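PDB 3WQC: D-threo-3-hydroxyaspartate dehydratase from Delftia, which catalyses the removal of ammonia from D-threo-3-hydroxyaspartate to give oxaloacetate, using pyridoxal 5'-phosphate and a divalent metal ion. Local coordinates for residues V254-G259 and R301-F306; G112-L117 and A138-I143; Q44-R49 and D238-V243; T76-E81 and E385-W390. All blocks are in the same frame, centred on the assembly; numbering follows the deposited sequence. Where two conformers were deposited one is given.

Contact 1 (V254-G259 and R301-F306); sequences VMRNIG and RQKQDF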
# COMPACT_ATOMS: atom_id res chain seq x y z
N VAL B 254 -5.32 3.69 -14.90
CA VAL B 254 -6.73 4.12 -14.66
C VAL B 254 -6.98 5.42 -15.49
O VAL B 254 -8.02 5.49 -16.16
CB VAL B 254 -6.97 4.35 -13.16
CG1 VAL B 254 -8.21 5.22 -12.92
CG2 VAL B 254 -7.15 2.98 -12.53
N MET B 255 -6.07 6.37 -15.51
CA MET B 255 -6.23 7.61 -16.31
C MET B 255 -6.23 7.30 -17.79
O MET B 255 -7.00 7.91 -18.57
CB MET B 255 -5.15 8.67 -16.03
CG MET B 255 -5.26 9.29 -14.63
SD MET B 255 -6.70 10.37 -14.41
CE MET B 255 -7.65 9.67 -13.06
N ARG B 256 -5.36 6.39 -18.22
CA ARG B 256 -5.33 5.95 -19.64
C ARG B 256 -6.72 5.41 -20.02
O ARG B 256 -7.29 5.77 -21.09
CB ARG B 256 -4.27 4.86 -19.81
CG ARG B 256 -4.16 4.40 -21.26
CD ARG B 256 -5.09 3.19 -21.49
NE ARG B 256 -4.82 2.52 -22.76
CZ ARG B 256 -5.52 1.47 -23.22
NH1 ARG B 256 -6.56 0.95 -22.52
NH2 ARG B 256 -5.17 0.93 -24.40
N ASN B 257 -7.34 4.56 -19.17
CA ASN B 257 -8.62 4.00 -19.46
C ASN B 257 -9.77 5.04 -19.42
O ASN B 257 -10.76 4.91 -20.18
CB ASN B 257 -8.96 2.88 -18.54
CG ASN B 257 -8.25 1.59 -18.91
OD1 ASN B 257 -7.87 1.42 -20.09
ND2 ASN B 257 -8.18 0.64 -17.97
N ILE B 258 -9.63 6.07 -18.57
CA ILE B 258 -10.63 7.14 -18.53
C ILE B 258 -10.55 7.90 -19.86
O ILE B 258 -11.59 8.43 -20.33
CB ILE B 258 -10.37 8.10 -17.31
CG1 ILE B 258 -10.84 7.34 -16.07
CG2 ILE B 258 -11.22 9.42 -17.43
CD1 ILE B 258 -10.23 7.97 -14.79
N GLY B 259 -9.35 7.97 -20.45
CA GLY B 259 -9.15 8.53 -21.79
C GLY B 259 -8.46 9.85 -21.81
O GLY B 259 -8.49 10.53 -22.84
N ARG B 301 -12.41 -2.89 -13.40
CA ARG B 301 -13.79 -2.66 -13.88
C ARG B 301 -13.84 -1.76 -15.13
O ARG B 301 -14.92 -1.37 -15.59
CB ARG B 301 -14.58 -1.94 -12.81
CG ARG B 301 -13.97 -0.56 -12.43
CD ARG B 301 -12.66 -0.73 -11.67
NE ARG B 301 -12.88 -1.65 -10.54
CZ ARG B 301 -13.16 -1.27 -9.28
NH1 ARG B 301 -13.21 0.01 -8.93
NH2 ARG B 301 -13.36 -2.20 -8.37
N GLN B 302 -12.71 -1.32 -15.65
CA GLN B 302 -12.66 -0.40 -16.75
C GLN B 302 -12.63 -1.17 -18.08
O GLN B 302 -12.76 -2.40 -18.07
CB GLN B 302 -11.43 0.49 -16.65
CG GLN B 302 -11.48 1.43 -15.43
CD GLN B 302 -10.30 2.35 -15.51
OE1 GLN B 302 -9.12 1.87 -15.47
NE2 GLN B 302 -10.52 3.68 -15.54
N LYS B 303 -12.47 -0.47 -19.21
CA LYS B 303 -12.59 -1.10 -20.51
C LYS B 303 -11.46 -2.09 -20.78
O LYS B 303 -11.60 -2.96 -21.61
CB LYS B 303 -12.65 -0.06 -21.66
CG LYS B 303 -11.36 0.80 -21.89
CD LYS B 303 -11.55 2.04 -22.79
CE LYS B 303 -10.22 2.65 -23.19
NZ LYS B 303 -10.47 3.78 -24.15
N GLN B 304 -10.33 -1.93 -20.11
CA GLN B 304 -9.22 -2.84 -20.28
C GLN B 304 -8.57 -3.12 -18.91
O GLN B 304 -8.03 -2.21 -18.24
CB GLN B 304 -8.19 -2.23 -21.24
CG GLN B 304 -7.06 -3.28 -21.42
CD GLN B 304 -6.20 -2.95 -22.64
OE1 GLN B 304 -6.40 -1.93 -23.31
NE2 GLN B 304 -5.25 -3.78 -22.92
N ASP B 305 -8.63 -4.38 -18.51
CA ASP B 305 -8.07 -4.78 -17.19
C ASP B 305 -6.59 -5.05 -17.35
O ASP B 305 -6.20 -5.92 -18.18
CB ASP B 305 -8.84 -6.03 -16.75
CG ASP B 305 -8.41 -6.55 -15.39
OD1 ASP B 305 -7.52 -5.97 -14.76
OD2 ASP B 305 -9.04 -7.50 -14.93
N PHE B 306 -5.75 -4.33 -16.62
CA PHE B 306 -4.28 -4.51 -16.72
C PHE B 306 -3.74 -5.36 -15.53
O PHE B 306 -2.52 -5.32 -15.32
CB PHE B 306 -3.61 -3.15 -16.79
CG PHE B 306 -3.82 -2.45 -18.11
CD1 PHE B 306 -2.99 -2.76 -19.22
CD2 PHE B 306 -4.79 -1.46 -18.24
CE1 PHE B 306 -3.13 -2.04 -20.42
CE2 PHE B 306 -4.96 -0.77 -19.44
CZ PHE B 306 -4.14 -1.06 -20.54
O HOH W 1 -7.70 5.15 -23.61
O HOH W 2 -12.65 2.35 -19.15
O HOH W 3 -11.72 5.84 -22.57
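The Asn-257 side chain lies across the end of Gln-302, with CB of Asn-257 3.2 Å from OE1 of Gln-302. Its amide nitrogen ND2 grips the loop twice. Asn-257 ND2 donates to Gln-302 OE1 at 2.9 Å, where the donor stands well above the carbonyl plane and the two amide planes are 73° apart. The other bond runs to the backbone O of Gln-304. The far end of Gln-302 is held too: its NE2 donates to Val-254 O at 3.1 Å, fairly straight at 162°. That carbonyl also takes the helical bond from Ile-258 N.

On the other side of the Asn-257 amide, OD1 accepts from Arg-256 NH1 at 2.8 Å, in the guanidinium plane. The Arg-256 chain is bent about CB-CG (chi2 -92°), and its guanidinium reaches Gln-304 OE1 through NH1 (3.0 Å). Phe-306 CZ sits over one guanidinium face with the planes nearly perpendicular, so the cation meets the rim of the ring. With an alanine here in place of Asn-257, Gln-302 OE1 and Gln-304 O would probably lose this donor, and Arg-256 would be freer to turn.

Waters join Lys-303 to the carbonyls of Arg-256 and Asn-257 near the helix end, where Gly-259 closes a Schellman motif. The contact fastens helix 253-258 to the loop before strand 310-312. The Asn-257 amide uses both ends, ND2 to the loop and OD1 to Arg-256, which is likely to fix its flip.

Contact 2 (G112-L117 and A138-I143); sequences GCDLKL and AFEVWI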
# COMPACT_ATOMS: atom_id res chain seq x y z
N GLY B 112 4.04 30.51 10.43
CA GLY B 112 4.03 31.22 9.21
C GLY B 112 3.46 30.50 8.02
O GLY B 112 3.51 31.02 6.89
N CYS B 113 2.81 29.36 8.26
CA CYS B 113 2.18 28.67 7.14
C CYS B 113 0.75 29.23 6.90
O CYS B 113 -0.04 29.32 7.84
CB CYS B 113 2.10 27.18 7.46
SG CYS B 113 1.39 26.18 6.08
N ASP B 114 0.43 29.60 5.67
CA ASP B 114 -0.91 30.13 5.35
C ASP B 114 -1.76 28.93 5.04
O ASP B 114 -2.13 28.63 3.88
CB ASP B 114 -0.85 31.02 4.16
CG ASP B 114 -2.17 31.79 4.02
OD1 ASP B 114 -2.74 32.13 5.10
OD2 ASP B 114 -2.55 32.22 2.92
N LEU B 115 -2.05 28.20 6.10
CA LEU B 115 -2.71 26.89 6.00
C LEU B 115 -4.24 27.12 6.01
O LEU B 115 -4.75 27.76 6.95
CB LEU B 115 -2.31 26.06 7.26
CG LEU B 115 -3.05 24.71 7.34
CD1 LEU B 115 -2.64 23.77 6.16
CD2 LEU B 115 -2.71 24.13 8.72
N LYS B 116 -4.92 26.57 5.04
CA LYS B 116 -6.40 26.65 4.92
C LYS B 116 -6.99 25.31 5.28
O LYS B 116 -6.44 24.24 4.91
CB LYS B 116 -6.82 26.99 3.47
CG LYS B 116 -6.64 28.44 3.09
CD LYS B 116 -5.38 29.00 2.98
CE LYS B 116 -4.72 28.53 1.68
NZ LYS B 116 -3.66 29.66 1.62
N LEU B 117 -8.10 25.32 6.02
CA LEU B 117 -8.82 24.10 6.45
C LEU B 117 -10.17 24.06 5.73
O LEU B 117 -10.63 25.12 5.22
CB LEU B 117 -9.07 24.15 7.99
CG LEU B 117 -7.81 24.42 8.79
CD1 LEU B 117 -8.16 24.48 10.29
CD2 LEU B 117 -6.77 23.24 8.55
N ALA B 138 -7.66 33.67 13.75
CA ALA B 138 -8.71 33.74 12.74
C ALA B 138 -8.32 32.71 11.67
O ALA B 138 -7.71 33.02 10.64
CB ALA B 138 -8.86 35.12 12.17
N PHE B 139 -8.66 31.46 11.92
CA PHE B 139 -8.40 30.43 10.90
C PHE B 139 -9.06 30.75 9.58
O PHE B 139 -10.24 31.28 9.61
CB PHE B 139 -8.99 29.06 11.34
CG PHE B 139 -8.20 28.44 12.50
CD1 PHE B 139 -7.02 27.70 12.19
CD2 PHE B 139 -8.62 28.53 13.85
CE1 PHE B 139 -6.30 27.06 13.25
CE2 PHE B 139 -7.90 27.95 14.86
CZ PHE B 139 -6.75 27.20 14.58
N GLU B 140 -8.43 30.36 8.45
CA GLU B 140 -9.10 30.48 7.16
C GLU B 140 -9.75 29.13 6.88
O GLU B 140 -9.04 28.06 6.91
CB GLU B 140 -8.11 30.83 6.06
CG GLU B 140 -8.86 30.96 4.73
CD GLU B 140 -8.02 31.54 3.62
OE1 GLU B 140 -8.49 31.41 2.43
OE2 GLU B 140 -6.95 32.21 3.87
N VAL B 141 -11.03 29.11 6.56
CA VAL B 141 -11.79 27.89 6.40
C VAL B 141 -12.59 28.03 5.12
O VAL B 141 -13.21 29.08 4.86
CB VAL B 141 -12.73 27.62 7.59
CG1 VAL B 141 -13.44 26.27 7.44
CG2 VAL B 141 -11.97 27.69 8.92
N TRP B 142 -12.54 26.97 4.29
CA TRP B 142 -13.38 26.89 3.09
C TRP B 142 -14.45 25.88 3.33
O TRP B 142 -14.28 24.92 4.12
CB TRP B 142 -12.58 26.48 1.87
CG TRP B 142 -11.47 27.45 1.53
CD1 TRP B 142 -11.00 28.59 2.19
CD2 TRP B 142 -10.61 27.29 0.36
NE1 TRP B 142 -9.90 29.11 1.53
CE2 TRP B 142 -9.62 28.35 0.41
CE3 TRP B 142 -10.54 26.33 -0.67
CZ2 TRP B 142 -8.59 28.47 -0.57
CZ3 TRP B 142 -9.51 26.42 -1.64
CH2 TRP B 142 -8.56 27.49 -1.58
N ILE B 143 -15.58 26.01 2.62
CA ILE B 143 -16.71 25.06 2.80
C ILE B 143 -16.65 24.06 1.65
O ILE B 143 -16.64 24.46 0.45
CB ILE B 143 -18.06 25.78 2.87
CG1 ILE B 143 -18.03 26.80 4.05
CG2 ILE B 143 -19.18 24.71 2.96
CD1 ILE B 143 -19.28 27.70 4.08
O HOH W 4 -6.86 27.94 8.66
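The indole of Trp-142 has Lys-116 CB over one face, displaced toward the rim, and Glu-140 OE1 at its edge. The bond from Trp-142 NE1 to Glu-140 OE1 is 2.8 Å long and almost straight (177°). It lies in the ring plane and meets the oxygen on the anti side, somewhat out of the carboxylate plane. The Phe-139 ring has water 4 at its edge and is met obliquely by Leu-117, with CD1 of Leu-117 3.9 Å from CD1 of Phe-139.

Lys-116 and Glu-140 run side by side in the same direction. Lys-116 CG comes within 3.4 Å of Glu-140 CD, but the charged ends do not pair. The Lys-116 chain bends at chi2 (68°) and chi3 (76°), which carries its NZ back to Asp-114 O at 2.9 Å. NZ also forms a salt bridge with Asp-114 OD2, weak as a hydrogen bond, and one with Asp-90 on the neighbouring strand.

The backbones pair as parallel strands. Leu-117 N donates to Glu-140 O (3.0 Å), and Trp-142 N donates to Leu-117 O (2.8 Å). Water 4 bridges the carbonyls of Leu-115 and Glu-140. These are the two strands of a beta-alpha-beta unit in the alanine racemase-like TIM barrel, linked by helix 122-135. Phe-139 and Val-141 pack on that helix. Lys-116, Glu-140 and Trp-142 cluster on the other sheet face. Asp-114 and Asp-90 are likely to balance the lysine charge, while the bond from Trp-142 NE1 probably holds the Glu-140 carboxylate in place.

Contact 3 (Q44-R49 and D238-V243); sequences QGVRLR and DGVTEV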
# COMPACT_ATOMS: atom_id res chain seq x y z
N GLN B 44 -7.36 28.68 -19.54
CA GLN B 44 -8.64 28.86 -18.83
C GLN B 44 -8.60 30.12 -17.92
O GLN B 44 -9.68 30.57 -17.47
CB GLN B 44 -9.05 27.60 -18.01
CG GLN B 44 -9.28 26.32 -18.81
CD GLN B 44 -10.65 26.29 -19.46
OE1 GLN B 44 -11.27 27.29 -19.64
NE2 GLN B 44 -11.14 25.11 -19.76
N GLY B 45 -7.44 30.77 -17.73
CA GLY B 45 -7.27 31.93 -16.78
C GLY B 45 -7.54 31.54 -15.33
O GLY B 45 -8.08 32.41 -14.58
N VAL B 46 -7.22 30.29 -14.90
CA VAL B 46 -7.36 29.93 -13.52
C VAL B 46 -5.99 29.56 -12.92
O VAL B 46 -5.05 29.11 -13.70
CB VAL B 46 -8.40 28.80 -13.28
CG1 VAL B 46 -9.73 29.26 -13.84
CG2 VAL B 46 -7.99 27.47 -13.97
N ARG B 47 -5.85 29.61 -11.61
CA ARG B 47 -4.64 29.15 -10.92
C ARG B 47 -4.70 27.60 -10.91
O ARG B 47 -5.80 26.97 -10.95
CB ARG B 47 -4.61 29.63 -9.50
CG ARG B 47 -4.43 31.13 -9.50
CD ARG B 47 -3.95 31.53 -8.16
NE ARG B 47 -5.00 31.62 -7.18
CZ ARG B 47 -5.73 32.74 -6.99
NH1 ARG B 47 -5.53 33.77 -7.79
NH2 ARG B 47 -6.69 32.84 -6.05
N LEU B 48 -3.50 26.99 -10.86
CA LEU B 48 -3.41 25.51 -10.63
C LEU B 48 -2.79 25.35 -9.28
O LEU B 48 -1.71 25.87 -8.97
CB LEU B 48 -2.42 24.88 -11.67
CG LEU B 48 -2.20 23.39 -11.47
CD1 LEU B 48 -3.46 22.55 -11.60
CD2 LEU B 48 -1.16 22.86 -12.46
N ARG B 49 -3.54 24.63 -8.39
CA ARG B 49 -3.05 24.33 -7.00
C ARG B 49 -2.90 22.80 -6.99
O ARG B 49 -3.85 22.03 -6.67
CB ARG B 49 -4.11 24.73 -5.96
CG ARG B 49 -3.57 24.48 -4.54
CD ARG B 49 -4.70 24.58 -3.46
NE ARG B 49 -5.07 25.98 -3.25
CZ ARG B 49 -4.38 26.85 -2.51
NH1 ARG B 49 -3.31 26.42 -1.80
NH2 ARG B 49 -4.78 28.15 -2.45
N ASP B 238 -15.75 29.56 -16.04
CA ASP B 238 -16.24 30.85 -15.55
C ASP B 238 -16.59 30.76 -14.03
O ASP B 238 -17.26 29.77 -13.61
CB ASP B 238 -17.45 31.28 -16.33
CG ASP B 238 -17.15 31.37 -17.76
OD1 ASP B 238 -17.16 30.35 -18.45
OD2 ASP B 238 -16.97 32.53 -18.22
N GLY B 239 -16.14 31.74 -13.22
CA GLY B 239 -16.50 31.72 -11.83
C GLY B 239 -15.54 30.95 -10.96
O GLY B 239 -15.56 31.10 -9.72
N VAL B 240 -14.62 30.21 -11.57
CA VAL B 240 -13.67 29.39 -10.80
C VAL B 240 -12.36 30.13 -10.62
O VAL B 240 -11.86 30.77 -11.65
CB VAL B 240 -13.39 28.04 -11.55
CG1 VAL B 240 -12.21 27.22 -10.93
CG2 VAL B 240 -14.68 27.24 -11.59
N THR B 241 -11.74 30.10 -9.45
CA THR B 241 -10.44 30.87 -9.23
C THR B 241 -9.27 29.90 -9.41
O THR B 241 -8.21 30.31 -9.78
CB THR B 241 -10.33 31.65 -7.94
OG1 THR B 241 -10.50 30.78 -6.94
CG2 THR B 241 -11.60 32.33 -7.64
N GLU B 242 -9.42 28.63 -9.02
CA GLU B 242 -8.28 27.68 -9.08
C GLU B 242 -8.86 26.30 -9.38
O GLU B 242 -9.99 25.93 -9.01
CB GLU B 242 -7.48 27.68 -7.82
CG GLU B 242 -8.30 27.18 -6.65
CD GLU B 242 -7.46 27.05 -5.35
OE1 GLU B 242 -7.65 26.01 -4.63
OE2 GLU B 242 -6.62 27.93 -4.98
N VAL B 243 -7.98 25.48 -9.97
CA VAL B 243 -8.24 24.06 -10.15
C VAL B 243 -7.16 23.28 -9.39
O VAL B 243 -5.99 23.64 -9.40
CB VAL B 243 -8.17 23.73 -11.65
CG1 VAL B 243 -8.13 22.23 -11.97
CG2 VAL B 243 -9.35 24.38 -12.36
O HOH W 5 -10.08 33.48 -12.30
O HOH W 6 -4.10 28.69 -6.01
O HOH W 7 -7.98 30.44 -5.96
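The charged pair is Arg-49 and Glu-242. The Arg-49 guanidinium grips the carboxylate side-on with two nitrogens: NE to Glu-242 OE1 at 2.9 Å and NH2 to Glu-242 OE2 at 3.1 Å. Glu-242 OE2 offers its syn lone pair to NH2, but the planes are 44° apart, so the pair is twisted. The Arg-49 chain turns at chi3 (-74°) and presents its NE edge to the acid. Its NH1 pairs with Asp-90, and Glu-242 OE1 is also hydrogen-bonded to Ser-224 OG. The Arg-47 guanidinium does not reach the Glu-242 carboxylate directly (NE of Arg-47 to OE2 of Glu-242, 4.6 Å). It is joined to OE2 by water 6 and, through a weak bond, water 7. Water 7 also meets Thr-241 OG1, whose hydroxyl is held by the backbone N of Val-223.

The backbone bonds are those of parallel strands. Arg-47 N donates to Thr-241 O, Val-243 N donates to Arg-47 O at 2.8 Å, and Arg-49 N donates to Val-243 O. Strands 47-48 and 242-243 thus bring the first and last strands of the parallel sheet together, as expected for the closure of the alanine racemase-like TIM barrel. Strand 222-225 flanks 242-243 on its other edge.

Two apolar pairs form: Val-46 CG2 touches Val-243 CG2 at 3.7 Å, and Val-46 CG1 lies 4.3 Å from Val-240 CG1. Methyls of Val-46 and Leu-48 lie against the backbone carbonyls of Val-240 and Val-243. Met-41 of helix 27-44 covers both Val-46 and Val-243.

Contact 4 (T76-E81 and E385-W390); sequences TLKEAE and ERLHGW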
# COMPACT_ATOMS: atom_id res chain seq x y z
N THR B 76 -2.95 15.44 4.24
CA THR B 76 -2.63 15.19 5.64
C THR B 76 -1.89 16.40 6.20
O THR B 76 -1.23 17.10 5.41
CB THR B 76 -1.73 13.95 5.84
OG1 THR B 76 -0.46 14.15 5.17
CG2 THR B 76 -2.37 12.66 5.32
N LEU B 77 -1.96 16.61 7.52
CA LEU B 77 -1.13 17.68 8.10
C LEU B 77 0.37 17.30 8.06
O LEU B 77 1.18 18.22 8.09
CB LEU B 77 -1.60 18.13 9.50
CG LEU B 77 -2.96 18.82 9.45
CD1 LEU B 77 -3.32 19.21 10.88
CD2 LEU B 77 -2.92 20.05 8.51
N LYS B 78 0.70 16.00 7.95
CA LYS B 78 2.13 15.67 7.83
C LYS B 78 2.65 16.24 6.52
O LYS B 78 3.78 16.75 6.48
CB LYS B 78 2.37 14.16 7.90
CG LYS B 78 3.87 13.78 8.02
CD LYS B 78 4.12 12.27 7.90
CE LYS B 78 5.35 11.76 8.62
NZ LYS B 78 5.19 10.28 8.93
N GLU B 79 1.88 16.15 5.45
CA GLU B 79 2.29 16.77 4.19
C GLU B 79 2.41 18.29 4.41
O GLU B 79 3.38 18.90 3.92
CB GLU B 79 1.26 16.53 3.12
CG GLU B 79 1.31 15.15 2.50
CD GLU B 79 -0.05 14.87 1.89
OE1 GLU B 79 -0.81 14.03 2.43
OE2 GLU B 79 -0.41 15.50 0.88
N ALA B 80 1.45 18.93 5.09
CA ALA B 80 1.60 20.41 5.30
C ALA B 80 2.93 20.71 6.06
O ALA B 80 3.64 21.65 5.66
CB ALA B 80 0.40 20.91 6.10
N GLU B 81 3.25 19.88 7.11
CA GLU B 81 4.46 20.15 7.87
C GLU B 81 5.69 20.03 6.94
O GLU B 81 6.62 20.89 6.97
CB GLU B 81 4.40 19.17 9.11
CG GLU B 81 5.62 19.04 9.94
CD GLU B 81 5.45 17.88 10.96
OE1 GLU B 81 6.05 16.72 10.74
OE2 GLU B 81 4.73 18.11 11.96
N GLU B 385 13.23 11.47 -2.14
CA GLU B 385 12.45 10.94 -1.01
C GLU B 385 10.99 11.38 -1.11
O GLU B 385 10.68 12.46 -1.68
CB GLU B 385 13.06 11.46 0.29
CG GLU B 385 14.43 10.78 0.57
CD GLU B 385 14.93 11.14 1.95
OE1 GLU B 385 14.20 11.81 2.72
OE2 GLU B 385 16.09 10.74 2.25
N ARG B 386 10.12 10.59 -0.52
CA ARG B 386 8.72 11.02 -0.38
C ARG B 386 8.25 10.64 0.99
O ARG B 386 8.87 9.81 1.71
CB ARG B 386 7.83 10.41 -1.48
CG ARG B 386 7.81 8.90 -1.47
CD ARG B 386 6.53 8.42 -2.21
NE ARG B 386 5.39 8.61 -1.31
CZ ARG B 386 4.11 8.71 -1.74
NH1 ARG B 386 3.09 8.73 -0.86
NH2 ARG B 386 3.81 8.87 -3.06
N LEU B 387 7.10 11.19 1.41
CA LEU B 387 6.61 11.01 2.80
C LEU B 387 5.75 9.73 2.91
O LEU B 387 4.96 9.40 2.00
CB LEU B 387 5.69 12.20 3.06
CG LEU B 387 5.26 12.39 4.48
CD1 LEU B 387 6.57 12.65 5.25
CD2 LEU B 387 4.48 13.75 4.40
N HIS B 388 5.92 9.06 4.05
CA HIS B 388 5.10 7.90 4.43
C HIS B 388 4.47 8.17 5.78
O HIS B 388 5.11 8.65 6.70
CB HIS B 388 6.09 6.68 4.55
CG HIS B 388 5.41 5.40 4.80
ND1 HIS B 388 5.83 4.54 5.81
CD2 HIS B 388 4.37 4.77 4.13
CE1 HIS B 388 5.07 3.37 5.71
NE2 HIS B 388 4.18 3.52 4.67
N GLY B 389 3.17 7.82 5.89
CA GLY B 389 2.50 7.89 7.18
C GLY B 389 1.86 9.24 7.49
O GLY B 389 1.50 9.95 6.52
N TRP B 390 1.66 9.54 8.78
CA TRP B 390 0.87 10.68 9.22
C TRP B 390 1.62 11.46 10.26
O TRP B 390 2.69 11.01 10.71
CB TRP B 390 -0.49 10.21 9.78
CG TRP B 390 -1.35 9.58 8.73
CD1 TRP B 390 -2.31 10.22 7.99
CD2 TRP B 390 -1.29 8.18 8.23
NE1 TRP B 390 -2.86 9.34 7.06
CE2 TRP B 390 -2.26 8.07 7.18
CE3 TRP B 390 -0.51 7.06 8.59
CZ2 TRP B 390 -2.42 6.89 6.42
CZ3 TRP B 390 -0.70 5.88 7.81
CH2 TRP B 390 -1.64 5.80 6.75
OXT TRP B 390 1.08 12.51 10.69
O HOH W 8 1.28 11.96 4.61
O HOH W 9 -0.81 13.91 9.27
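Lys-78 NZ is gripped by two backbone oxygens of the C-terminal tail. Lys-78 NZ donates to His-388 O at 2.8 Å and to Trp-390 O, part of the terminal carboxylate, at 3.2 Å. In the second bond NZ stands above the carboxylate plane. With CG opposite the backbone N (chi1 -170°), the extended chain takes NZ to the tail. Lys-78 CD packs on Leu-387 CG at 3.6 Å. Water 9 links Lys-78 N to the other terminal oxygen, OXT.

Thr-76 caps the helix: its OG1 accepts from Glu-79 N (3.1 Å) and donates to Glu-79 OE1. Water 8 ties the same hydroxyl to Gly-389 O. The methyl CG2 of Thr-76 meets Trp-390 CD1 at 3.6 Å. A glycine at Thr-76 would probably leave Glu-79 N without its cap and open a gap beside the indole.

The terminal carboxylate lies by the first turn of the helix, where the helix dipole and Lys-78 are likely to favour its charge. Trp-390 NE1 bonds to Glu-330 of the second subunit, and His-388 stacks on His-388 of that subunit. The tail thus runs from strand 381-385 over the start of helix 77-85 to the subunit interface, while Leu-77 and Ala-80 face helix 102-110 and strand 90-93.

Overall arrangement
Contacts 2 and 3 belong to one parallel sheet and touch: Trp-142 CH2 lies 3.5 Å from Glu-242 OE1. Asp-90 takes a salt bridge from each, through Lys-116 and Arg-49. Contact 4 meets contact 2 where Leu-115 CD2 packs on Leu-77 CD2 at 4.1 Å. Contact 1 stands apart, its centre about 37 Å from that of contact 2, on opposite sides of the chain's centre. Side chains of contacts 1 and 3 come within about 8 Å of pyridoxal phosphate, and those of contacts 2 and 4 within about 9 Å. Glu-79 of contact 4 is about 4 Å, side chain to side chain, from Lys-53, the inferred cofactor-attachment lysine, not joined to it here.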